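Local atomic coordinates of putative sulfatase yidJ (Bacteroides fragilis, PDB entry 2QZU), a protein that probably hydrolyses sulfate esters, as an arylsulfatase-like member of the metal-binding sulfatase family. Residues 74-86 against 126-138. Residues are numbered along the deposited sequence; the frame is centred on the assembly and turned at random.
Sequences PVSSPARGMLMTG and NMGYIGKWHLDAP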
loop_
_atom_site.group_PDB
_atom_site.type_symbol
_atom_site.label_atom_id
_atom_site.label_comp_id
_atom_site.label_asym_id
_atom_site.label_seq_id
_atom_site.Cartn_x
_atom_site.Cartn_y
_atom_site.Cartn_z
ATOM N N PRO A 74 -15.398 -19.190 2.770
ATOM C CA PRO A 74 -14.995 -17.953 2.096
ATOM C C PRO A 74 -13.576 -17.434 2.327
ATOM O O PRO A 74 -13.377 -16.377 2.920
ATOM C CB PRO A 74 -16.076 -16.968 2.534
ATOM C CG PRO A 74 -16.348 -17.400 3.936
ATOM C CD PRO A 74 -16.391 -18.915 3.826
ATOM N N VAL A 75 -12.604 -18.205 1.844
ATOM C CA VAL A 75 -11.180 -17.896 1.927
ATOM C C VAL A 75 -10.574 -18.444 0.632
ATOM O O VAL A 75 -10.995 -19.497 0.146
ATOM C CB VAL A 75 -10.521 -18.583 3.136
ATOM C CG1 VAL A 75 -9.037 -18.250 3.178
ATOM C CG2 VAL A 75 -11.199 -18.126 4.416
ATOM N N SER A 76 -9.586 -17.742 0.086
ATOM C CA SER A 76 -8.979 -18.134 -1.188
ATOM C C SER A 76 -8.597 -19.602 -1.418
ATOM O O SER A 76 -9.286 -20.319 -2.147
ATOM C CB SER A 76 -7.773 -17.240 -1.488
ATOM O OG SER A 76 -7.225 -17.555 -2.762
ATOM N N SER A 77 -7.503 -20.058 -0.822
ATOM C CA SER A 77 -7.078 -21.436 -1.042
ATOM C C SER A 77 -8.130 -22.486 -0.699
ATOM O O SER A 77 -8.389 -23.388 -1.501
ATOM C CB SER A 77 -5.782 -21.720 -0.282
ATOM O OG SER A 77 -4.780 -20.805 -0.679
ATOM N N PRO A 78 -8.748 -22.387 0.491
ATOM C CA PRO A 78 -9.766 -23.373 0.863
ATOM C C PRO A 78 -10.885 -23.467 -0.169
ATOM O O PRO A 78 -11.294 -24.566 -0.555
ATOM C CB PRO A 78 -10.260 -22.864 2.217
ATOM C CG PRO A 78 -9.024 -22.239 2.803
ATOM C CD PRO A 78 -8.465 -21.472 1.613
ATOM N N ALA A 79 -11.380 -22.315 -0.619
ATOM C CA ALA A 79 -12.458 -22.308 -1.601
ATOM C C ALA A 79 -12.002 -22.948 -2.913
ATOM O O ALA A 79 -12.711 -23.771 -3.482
ATOM C CB ALA A 79 -12.947 -20.878 -1.850
ATOM N N ARG A 80 -10.819 -22.569 -3.387
ATOM C CA ARG A 80 -10.287 -23.120 -4.631
ATOM C C ARG A 80 -10.023 -24.616 -4.490
ATOM O O ARG A 80 -10.206 -25.380 -5.439
ATOM C CB ARG A 80 -9.003 -22.377 -5.023
ATOM C CG ARG A 80 -9.253 -20.895 -5.309
ATOM C CD ARG A 80 -7.984 -20.059 -5.251
ATOM N NE ARG A 80 -8.274 -18.645 -5.472
ATOM C CZ ARG A 80 -8.544 -18.108 -6.659
ATOM N NH1 ARG A 80 -8.558 -18.861 -7.751
ATOM N NH2 ARG A 80 -8.810 -16.815 -6.751
ATOM N N GLY A 81 -9.610 -25.024 -3.293
ATOM C CA GLY A 81 -9.341 -26.429 -3.032
ATOM C C GLY A 81 -10.611 -27.259 -3.113
ATOM O O GLY A 81 -10.593 -28.403 -3.575
HETATM N N MSE A 82 -11.714 -26.679 -2.654
HETATM C CA MSE A 82 -13.007 -27.347 -2.693
HETATM C C MSE A 82 -13.478 -27.429 -4.140
HETATM O O MSE A 82 -14.023 -28.444 -4.570
HETATM C CB MSE A 82 -14.026 -26.573 -1.852
HETATM C CG MSE A 82 -13.966 -26.909 -0.376
HETATM SE SE MSE A 82 -14.633 -25.491 0.768
HETATM C CE MSE A 82 -13.083 -25.320 1.897
ATOM N N LEU A 83 -13.266 -26.354 -4.889
ATOM C CA LEU A 83 -13.668 -26.324 -6.289
ATOM C C LEU A 83 -12.957 -27.404 -7.096
ATOM O O LEU A 83 -13.588 -28.162 -7.828
ATOM C CB LEU A 83 -13.354 -24.960 -6.909
ATOM C CG LEU A 83 -13.506 -24.903 -8.433
ATOM C CD1 LEU A 83 -14.966 -25.127 -8.815
ATOM C CD2 LEU A 83 -13.022 -23.555 -8.942
HETATM N N MSE A 84 -11.641 -27.483 -6.955
HETATM C CA MSE A 84 -10.872 -28.457 -7.716
HETATM C C MSE A 84 -11.095 -29.924 -7.341
HETATM O O MSE A 84 -11.113 -30.788 -8.218
HETATM C CB MSE A 84 -9.379 -28.129 -7.636
HETATM C CG MSE A 84 -9.002 -26.739 -8.145
HETATM SE SE MSE A 84 -9.752 -26.275 -9.885
HETATM C CE MSE A 84 -9.731 -24.347 -9.679
ATOM N N THR A 85 -11.280 -30.201 -6.052
ATOM C CA THR A 85 -11.467 -31.573 -5.580
ATOM C C THR A 85 -12.914 -32.028 -5.400
ATOM O O THR A 85 -13.190 -33.231 -5.382
ATOM C CB THR A 85 -10.777 -31.797 -4.219
ATOM O OG1 THR A 85 -11.424 -31.002 -3.218
ATOM C CG2 THR A 85 -9.308 -31.417 -4.288
ATOM N N GLY A 86 -13.827 -31.077 -5.243
ATOM C CA GLY A 86 -15.219 -31.433 -5.028
ATOM C C GLY A 86 -15.418 -32.004 -3.630
ATOM O O GLY A 86 -16.421 -32.664 -3.353
ATOM N N ASN A 126 -8.736 -30.126 -24.507
ATOM C CA ASN A 126 -7.550 -29.285 -24.599
ATOM C C ASN A 126 -7.720 -28.450 -23.329
ATOM O O ASN A 126 -8.770 -27.832 -23.140
ATOM C CB ASN A 126 -7.640 -28.388 -25.832
ATOM C CG ASN A 126 -6.345 -28.334 -26.611
ATOM O OD1 ASN A 126 -5.269 -28.150 -26.041
ATOM N ND2 ASN A 126 -6.440 -28.487 -27.927
HETATM N N MSE A 127 -6.707 -28.428 -22.464
HETATM C CA MSE A 127 -6.808 -27.712 -21.184
HETATM C C MSE A 127 -5.929 -26.469 -21.017
HETATM O O MSE A 127 -4.761 -26.467 -21.398
HETATM C CB MSE A 127 -6.480 -28.676 -20.040
HETATM C CG MSE A 127 -7.220 -30.002 -20.085
HETATM SE SE MSE A 127 -9.113 -29.823 -19.800
HETATM C CE MSE A 127 -9.099 -29.198 -17.964
ATOM N N GLY A 128 -6.493 -25.431 -20.403
ATOM C CA GLY A 128 -5.742 -24.205 -20.170
ATOM C C GLY A 128 -6.127 -23.501 -18.874
ATOM O O GLY A 128 -7.292 -23.500 -18.483
ATOM N N TYR A 129 -5.144 -22.907 -18.205
ATOM C CA TYR A 129 -5.388 -22.186 -16.960
ATOM C C TYR A 129 -4.589 -20.886 -16.987
ATOM O O TYR A 129 -3.375 -20.898 -17.173
ATOM C CB TYR A 129 -4.954 -23.024 -15.750
ATOM C CG TYR A 129 -5.465 -22.487 -14.421
ATOM C CD1 TYR A 129 -6.543 -23.093 -13.771
ATOM C CD2 TYR A 129 -4.895 -21.359 -13.832
ATOM C CE1 TYR A 129 -7.044 -22.588 -12.571
ATOM C CE2 TYR A 129 -5.391 -20.841 -12.624
ATOM C CZ TYR A 129 -6.466 -21.463 -12.006
ATOM O OH TYR A 129 -6.979 -20.964 -10.830
ATOM N N ILE A 130 -5.278 -19.764 -16.806
ATOM C CA ILE A 130 -4.626 -18.461 -16.813
ATOM C C ILE A 130 -5.005 -17.708 -15.541
ATOM O O ILE A 130 -6.186 -17.576 -15.230
ATOM C CB ILE A 130 -5.088 -17.618 -18.034
ATOM C CG1 ILE A 130 -4.791 -18.366 -19.336
ATOM C CG2 ILE A 130 -4.397 -16.262 -18.027
ATOM C CD1 ILE A 130 -5.419 -17.720 -20.557
ATOM N N GLY A 131 -4.012 -17.229 -14.797
ATOM C CA GLY A 131 -4.327 -16.473 -13.596
ATOM C C GLY A 131 -3.859 -17.046 -12.278
ATOM O O GLY A 131 -2.898 -17.814 -12.219
ATOM N N LYS A 132 -4.562 -16.664 -11.216
ATOM C CA LYS A 132 -4.255 -17.079 -9.852
ATOM C C LYS A 132 -4.673 -18.517 -9.557
ATOM O O LYS A 132 -5.818 -18.902 -9.793
ATOM C CB LYS A 132 -4.949 -16.121 -8.878
ATOM C CG LYS A 132 -4.749 -16.439 -7.413
ATOM C CD LYS A 132 -5.491 -15.430 -6.551
ATOM C CE LYS A 132 -5.417 -15.812 -5.083
ATOM N NZ LYS A 132 -6.213 -14.880 -4.238
ATOM N N TRP A 133 -3.732 -19.298 -9.030
ATOM C CA TRP A 133 -3.951 -20.709 -8.689
ATOM C C TRP A 133 -4.111 -20.849 -7.170
ATOM O O TRP A 133 -5.091 -21.414 -6.677
ATOM C CB TRP A 133 -2.742 -21.520 -9.181
ATOM C CG TRP A 133 -2.744 -22.988 -8.868
ATOM C CD1 TRP A 133 -1.795 -23.674 -8.161
ATOM C CD2 TRP A 133 -3.693 -23.965 -9.317
ATOM N NE1 TRP A 133 -2.092 -25.019 -8.148
ATOM C CE2 TRP A 133 -3.252 -25.224 -8.851
ATOM C CE3 TRP A 133 -4.873 -23.898 -10.072
ATOM C CZ2 TRP A 133 -3.948 -26.412 -9.115
ATOM C CZ3 TRP A 133 -5.571 -25.083 -10.337
ATOM C CH2 TRP A 133 -5.101 -26.322 -9.856
ATOM N N HIS A 134 -3.127 -20.322 -6.445
ATOM C CA HIS A 134 -3.081 -20.321 -4.982
ATOM C C HIS A 134 -3.415 -21.657 -4.313
ATOM O O HIS A 134 -4.191 -21.698 -3.361
ATOM C CB HIS A 134 -4.010 -19.235 -4.421
ATOM C CG HIS A 134 -3.631 -18.772 -3.047
ATOM N ND1 HIS A 134 -4.458 -17.981 -2.272
ATOM C CD2 HIS A 134 -2.514 -18.975 -2.310
ATOM C CE1 HIS A 134 -3.862 -17.720 -1.124
ATOM N NE2 HIS A 134 -2.679 -18.311 -1.119
ATOM N N LEU A 135 -2.831 -22.745 -4.810
ATOM C CA LEU A 135 -3.082 -24.055 -4.222
ATOM C C LEU A 135 -1.796 -24.835 -3.929
ATOM O O LEU A 135 -1.838 -26.039 -3.671
ATOM C CB LEU A 135 -4.011 -24.872 -5.131
ATOM C CG LEU A 135 -5.492 -24.485 -5.027
ATOM C CD1 LEU A 135 -6.272 -25.123 -6.169
ATOM C CD2 LEU A 135 -6.045 -24.931 -3.669
ATOM N N ASP A 136 -0.660 -24.142 -3.961
ATOM C CA ASP A 136 0.634 -24.769 -3.675
ATOM C C ASP A 136 1.297 -24.140 -2.443
ATOM O O ASP A 136 1.300 -22.920 -2.285
ATOM C CB ASP A 136 1.580 -24.631 -4.874
ATOM C CG ASP A 136 1.054 -25.323 -6.118
ATOM O OD1 ASP A 136 0.716 -26.523 -6.042
ATOM O OD2 ASP A 136 0.983 -24.666 -7.173
ATOM N N ALA A 137 1.857 -24.982 -1.578
ATOM C CA ALA A 137 2.538 -24.511 -0.371
ATOM C C ALA A 137 3.946 -24.015 -0.713
ATOM O O ALA A 137 4.731 -24.728 -1.337
ATOM C CB ALA A 137 2.620 -25.643 0.656
ATOM N N PRO A 138 4.286 -22.781 -0.313
ATOM C CA PRO A 138 5.629 -22.281 -0.624
ATOM C C PRO A 138 6.699 -23.040 0.167
ATOM O O PRO A 138 6.429 -23.549 1.254
ATOM C CB PRO A 138 5.559 -20.807 -0.208
ATOM C CG PRO A 138 4.083 -20.479 -0.284
ATOM C CD PRO A 138 3.453 -21.725 0.288
HETATM O O HOH W 1 -7.650 -21.716 -8.154
#
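Ser76, at the start of helix 76-85, and His134, on the loop beyond strand 126-130, form the polar centre of this contact, a worked example of how several basic side chains can gather round one hydroxyl. Ser76 OG stands anti to its own nitrogen (chi1 -176°), which places it at the edge of the imidazole, 2.8 Å from His134 ND1 in a hydrogen bond that either partner could donate. Arg80 NE, one helical turn on, donates to Ser76 OG (3.1 Å), and Lys132 NZ adds a weak bond, so three side chains converge on one oxygen. Ser77 OG sits over the centre of the imidazole face and donates to His134 O (2.9 Å). Cys98 O, bonded to His134 NE2, helps fix the ring's rotation.

Asp36, outside both segments, forms salt bridges with Arg80 NH2 and Lys132 NZ, which probably eases the closeness of the two cations. The fully extended lysine crosses the arginine roughly at a right angle, its CD lying over one guanidinium face, 3.6 Å from Arg80 NH2. One water accepts from Arg80 NH1 and donates to Tyr129 OH and Trp133 O; the same tyrosine hydroxyl donates to Lys132 O.

Farther along the helix the contact turns largely apolar. Leu135 CD2 rests on the helix backbone, 3.5 Å from Ser77 O and 3.6 Å from Gly81 N, while Leu135 CD1 meets Met84 CG at 3.7 Å. The bent selenomethionine carries its CE to the edge of the Tyr129 ring and makes an oblique Met-aromatic contact with Trp133.

Ser76 is the predicted formylglycine site, unmodified here; its place at a helix start among Arg80, Lys132, His134 and Asp36 is consistent with the active site of sulfatases, which share the alkaline phosphatase-like fold.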